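Local coordinates for leucyl-tRNA synthetase subunit alpha (PDB 3O0A), which forms part of the leucine--tRNA ligase that charges tRNA(Leu) with leucine, and through its CP1 hydrolytic domain probably clears wrongly charged tRNA, at residues A[18-23]-A[73-78]; A[159-164]-A[183-188]. One frame throughout, in Å; residues are numbered along the deposited sequence.

Contact 1: residues A[18-23]-A[73-78]; sequences EKFLNC and ERLGNA
The guanidinium of R74 reaches the 18-23 loop and gives three hydrogen bonds to two oxygens. NH1 and NH2 converge end-on on a single atom: R74 NH2 lies 2.7 Å from N22 OD1, on a lone pair in the carbonyl plane, while R74 NH1 lies 2.9 Å from N22 OD1 but well above that plane. The amide and guanidinium planes stand nearly perpendicular (89°), yet OD1 lies close to the guanidinium plane, where both N-H groups can point at it. R74 NH1 is shared, since it also donates to the backbone oxygen of K19 (NH1 to K19 O, 2.9 Å). All three bonds are somewhat bent. C23 SG sits over one guanidinium face, nearest R74 NH2 at 3.6 Å.

The arginine chain leaves its helix with CG opposite the backbone N (chi1 -170°), which sets R74 CG 3.3 Å from F20 CE1; bends at chi2 and chi3 then carry the guanidinium on to the loop oxygens. The phenyl and guanidinium planes are nearly parallel, 11° apart, but it is the methylene CG, not the guanidinium, that meets the ring. L75 CD2 meets the same ring at F20 CZ (3.6 Å). K19 runs extended past R74 in the opposite direction, and a water joins its NZ to R74 O.

Helix 64-74 finishes here in a Schellman motif, with G76 taking the positive phi. The contact thus joins the end of that helix to the loop between strand 6-13 and helix 26-35. The C23-C70 disulfide ties the same two elements covalently, F20 and C23 pack on I71, and L21 turns to helix 26-35.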
# COMPACT_ATOMS: atom_id res chain seq x y z
N GLU A 18 -15.97 12.35 13.74
CA GLU A 18 -16.28 12.36 15.19
C GLU A 18 -16.34 10.96 15.80
O GLU A 18 -15.96 10.76 16.96
CB GLU A 18 -17.57 13.14 15.49
CG GLU A 18 -17.48 14.63 15.14
CD GLU A 18 -17.71 14.92 13.65
OE1 GLU A 18 -17.94 13.98 12.85
OE2 GLU A 18 -17.68 16.11 13.28
N LYS A 19 -16.79 9.99 15.01
CA LYS A 19 -16.87 8.59 15.44
C LYS A 19 -15.49 7.96 15.65
O LYS A 19 -15.37 6.95 16.34
CB LYS A 19 -17.67 7.79 14.39
CG LYS A 19 -17.69 6.27 14.53
CD LYS A 19 -18.59 5.65 13.44
CE LYS A 19 -18.45 4.13 13.36
NZ LYS A 19 -19.49 3.57 12.42
N PHE A 20 -14.45 8.59 15.08
CA PHE A 20 -13.12 8.03 15.10
C PHE A 20 -12.04 8.90 15.74
O PHE A 20 -10.87 8.49 15.81
CB PHE A 20 -12.70 7.64 13.68
CG PHE A 20 -13.69 6.77 13.00
CD1 PHE A 20 -13.63 5.39 13.12
CD2 PHE A 20 -14.70 7.35 12.23
CE1 PHE A 20 -14.58 4.59 12.48
CE2 PHE A 20 -15.64 6.56 11.58
CZ PHE A 20 -15.57 5.18 11.72
N LEU A 21 -12.43 10.07 16.25
CA LEU A 21 -11.44 11.03 16.79
C LEU A 21 -10.56 10.45 17.89
O LEU A 21 -9.37 10.80 18.00
CB LEU A 21 -12.13 12.29 17.31
CG LEU A 21 -12.46 13.36 16.27
CD1 LEU A 21 -13.31 14.45 16.92
CD2 LEU A 21 -11.15 13.94 15.68
N ASN A 22 -11.11 9.58 18.73
CA ASN A 22 -10.27 9.04 19.80
C ASN A 22 -9.27 7.96 19.34
O ASN A 22 -8.45 7.50 20.12
CB ASN A 22 -11.09 8.65 21.06
CG ASN A 22 -11.85 7.33 20.91
OD1 ASN A 22 -11.64 6.58 19.96
ND2 ASN A 22 -12.68 7.03 21.89
N CYS A 23 -9.33 7.61 18.05
CA CYS A 23 -8.34 6.71 17.44
C CYS A 23 -7.10 7.44 16.97
O CYS A 23 -6.11 6.79 16.66
CB CYS A 23 -8.93 5.99 16.24
SG CYS A 23 -10.15 4.78 16.71
N GLU A 73 -11.15 -1.63 13.95
CA GLU A 73 -11.99 -2.21 15.01
C GLU A 73 -13.33 -1.49 15.09
O GLU A 73 -14.41 -2.13 15.19
CB GLU A 73 -11.26 -2.16 16.36
CG GLU A 73 -12.15 -2.60 17.54
CD GLU A 73 -11.47 -2.39 18.86
OE1 GLU A 73 -11.39 -1.22 19.30
OE2 GLU A 73 -11.05 -3.39 19.49
N ARG A 74 -13.27 -0.16 15.04
CA ARG A 74 -14.44 0.73 15.15
C ARG A 74 -15.43 0.45 14.00
O ARG A 74 -16.64 0.48 14.19
CB ARG A 74 -13.95 2.19 15.16
CG ARG A 74 -14.97 3.29 15.51
CD ARG A 74 -15.23 3.49 16.97
NE ARG A 74 -14.08 3.33 17.87
CZ ARG A 74 -13.49 4.32 18.54
NH1 ARG A 74 -13.93 5.57 18.41
NH2 ARG A 74 -12.47 4.06 19.35
N LEU A 75 -14.89 0.10 12.83
CA LEU A 75 -15.68 -0.30 11.65
C LEU A 75 -16.19 -1.75 11.67
O LEU A 75 -17.01 -2.13 10.83
CB LEU A 75 -14.86 -0.08 10.37
CG LEU A 75 -14.47 1.36 9.99
CD1 LEU A 75 -13.51 1.38 8.81
CD2 LEU A 75 -15.73 2.20 9.69
N GLY A 76 -15.69 -2.54 12.63
CA GLY A 76 -16.01 -3.96 12.75
C GLY A 76 -15.26 -4.86 11.79
O GLY A 76 -15.67 -6.01 11.56
N ASN A 77 -14.16 -4.35 11.22
CA ASN A 77 -13.41 -5.06 10.18
C ASN A 77 -12.12 -5.70 10.68
O ASN A 77 -11.56 -6.57 9.99
CB ASN A 77 -13.01 -4.10 9.05
CG ASN A 77 -14.19 -3.52 8.29
OD1 ASN A 77 -15.30 -4.06 8.28
ND2 ASN A 77 -13.93 -2.41 7.59
N ALA A 78 -11.60 -5.23 11.80
CA ALA A 78 -10.30 -5.70 12.30
C ALA A 78 -10.40 -6.27 13.70
O ALA A 78 -11.25 -5.85 14.49
CB ALA A 78 -9.26 -4.58 12.27
O HOH W 1 -18.97 0.65 13.03

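Contact 2: residues A[159-164]-A[183-188]; sequences PIKVVV and LVNSDG
K161 meets N185 through the aliphatic part of its extended side chain, with K161 CE 4.1 Å from N185 CB. Its ammonium forms a salt bridge with E120, bonds to the backbone oxygen of F51, and reaches N185 O through a water. V162 then offers its backbone oxygen to the asparagine amide: N185 ND2 lies 3.0 Å from V162 O in the carbonyl plane, and the N-H...O angle of 166° makes this a straight bond. N185 adopts a left-handed backbone (phi 53°, psi 28°), and its side chain is directed back toward 159-164. V184 CG2 also touches V162 O, and more loosely V162 CG1.

At V163 the backbones meet. V184 N donates to V163 O at 2.9 Å from above the carbonyl plane, and L183 CA makes a CA-H...O contact with the same oxygen (3.1 Å). V163 CA returns such a contact to V184 O. The V163 side chain packs by CB against S186 OG (3.8 Å), a hydroxyl that donates to V184 O at 2.8 Å. Were S186 replaced by an alanine, V184 O would probably lose this donor, and a small gap would be likely beside V163 CB. V164 closes the segment as an antiparallel, non-hydrogen-bonded pair with L183; V164 CG2 and L183 CD2 touch at 3.7 Å on the side of helix 194-207.

With one backbone bond and one asparagine bond crossing directly, the short ladder of 164-165 and 182-183 gives way to a side-chain-to-backbone bond from N185; V162 O, V163 O and V184 O thus take N185 ND2, V184 N and S186 OG.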
# COMPACT_ATOMS: atom_id res chain seq x y z
N PRO A 159 -6.04 -9.79 -4.25
CA PRO A 159 -6.17 -9.65 -5.70
C PRO A 159 -4.86 -9.36 -6.43
O PRO A 159 -3.99 -8.65 -5.92
CB PRO A 159 -7.12 -8.46 -5.85
CG PRO A 159 -7.88 -8.42 -4.59
CD PRO A 159 -6.88 -8.80 -3.55
N ILE A 160 -4.75 -9.92 -7.63
CA ILE A 160 -3.63 -9.66 -8.52
C ILE A 160 -4.20 -8.87 -9.70
O ILE A 160 -5.18 -9.29 -10.31
CB ILE A 160 -2.94 -10.97 -8.99
CG1 ILE A 160 -2.63 -11.87 -7.79
CG2 ILE A 160 -1.67 -10.65 -9.78
CD1 ILE A 160 -2.35 -13.34 -8.16
N LYS A 161 -3.60 -7.72 -9.98
CA LYS A 161 -4.06 -6.85 -11.06
C LYS A 161 -2.90 -6.47 -11.98
O LYS A 161 -1.96 -5.80 -11.56
CB LYS A 161 -4.72 -5.59 -10.47
CG LYS A 161 -5.27 -4.59 -11.49
CD LYS A 161 -5.89 -3.43 -10.73
CE LYS A 161 -6.54 -2.42 -11.63
NZ LYS A 161 -7.02 -1.28 -10.80
N VAL A 162 -2.98 -6.90 -13.23
CA VAL A 162 -1.92 -6.61 -14.20
C VAL A 162 -2.04 -5.18 -14.73
O VAL A 162 -3.11 -4.78 -15.18
CB VAL A 162 -1.92 -7.61 -15.38
CG1 VAL A 162 -0.77 -7.30 -16.34
CG2 VAL A 162 -1.80 -9.04 -14.85
N VAL A 163 -0.94 -4.43 -14.66
CA VAL A 163 -0.89 -3.07 -15.22
C VAL A 163 0.28 -2.81 -16.17
O VAL A 163 0.28 -1.82 -16.88
CB VAL A 163 -0.94 -1.96 -14.13
CG1 VAL A 163 -2.31 -1.90 -13.50
CG2 VAL A 163 0.16 -2.16 -13.08
N VAL A 164 1.28 -3.68 -16.15
CA VAL A 164 2.41 -3.60 -17.07
C VAL A 164 2.44 -4.89 -17.87
O VAL A 164 2.76 -5.96 -17.35
CB VAL A 164 3.77 -3.39 -16.34
CG1 VAL A 164 4.93 -3.39 -17.33
CG2 VAL A 164 3.76 -2.08 -15.54
N LEU A 183 1.45 -0.10 -20.47
CA LEU A 183 0.43 -0.08 -19.44
C LEU A 183 -0.92 -0.57 -19.92
O LEU A 183 -1.32 -0.32 -21.06
CB LEU A 183 0.28 1.32 -18.82
CG LEU A 183 1.44 1.90 -18.00
CD1 LEU A 183 0.90 2.99 -17.09
CD2 LEU A 183 2.21 0.88 -17.19
N VAL A 184 -1.60 -1.27 -19.02
CA VAL A 184 -2.99 -1.68 -19.17
C VAL A 184 -3.66 -1.42 -17.83
O VAL A 184 -2.97 -1.22 -16.83
CB VAL A 184 -3.11 -3.18 -19.53
CG1 VAL A 184 -2.70 -3.43 -20.98
CG2 VAL A 184 -2.30 -4.04 -18.57
N ASN A 185 -4.99 -1.42 -17.80
CA ASN A 185 -5.74 -1.16 -16.55
C ASN A 185 -5.32 0.14 -15.86
O ASN A 185 -5.42 0.28 -14.63
CB ASN A 185 -5.63 -2.36 -15.59
CG ASN A 185 -6.53 -3.52 -16.00
OD1 ASN A 185 -7.67 -3.30 -16.41
ND2 ASN A 185 -6.02 -4.74 -15.88
N SER A 186 -4.85 1.09 -16.66
CA SER A 186 -4.27 2.31 -16.14
C SER A 186 -4.97 3.54 -16.71
O SER A 186 -4.37 4.60 -16.86
CB SER A 186 -2.77 2.34 -16.41
OG SER A 186 -2.12 1.26 -15.76
N ASP A 187 -6.27 3.39 -17.00
CA ASP A 187 -7.09 4.50 -17.47
C ASP A 187 -6.39 5.32 -18.57
O ASP A 187 -6.01 4.76 -19.61
CB ASP A 187 -7.50 5.40 -16.28
CG ASP A 187 -8.35 4.66 -15.25
OD1 ASP A 187 -8.95 3.61 -15.59
OD2 ASP A 187 -8.42 5.13 -14.10
N GLY A 188 -6.20 6.62 -18.34
CA GLY A 188 -5.62 7.53 -19.34
C GLY A 188 -4.17 7.28 -19.75
O GLY A 188 -3.68 7.86 -20.72
O HOH W 2 -7.14 0.94 -12.52

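Overall arrangement
The two contacts bury similar areas, 306 and 310 Å², and both are partly buried, contact 2 more so (four of eight touching residues buried, one exposed) than contact 1 (two of six buried, three exposed). They lie on opposite sides of the chain's centre, their own centres 32 Å apart, and share no helix or strand. Contact 1 closes a span of 49 residues at a helix end and depends on a cationic side chain taken up by neutral oxygens, beside a disulfide. Contact 2 links chain only 18 residues apart at the end of a two-stranded ladder, where backbone groups, an asparagine amide and valine and leucine side chains share the work. Each has a lysine-water-carbonyl bridge.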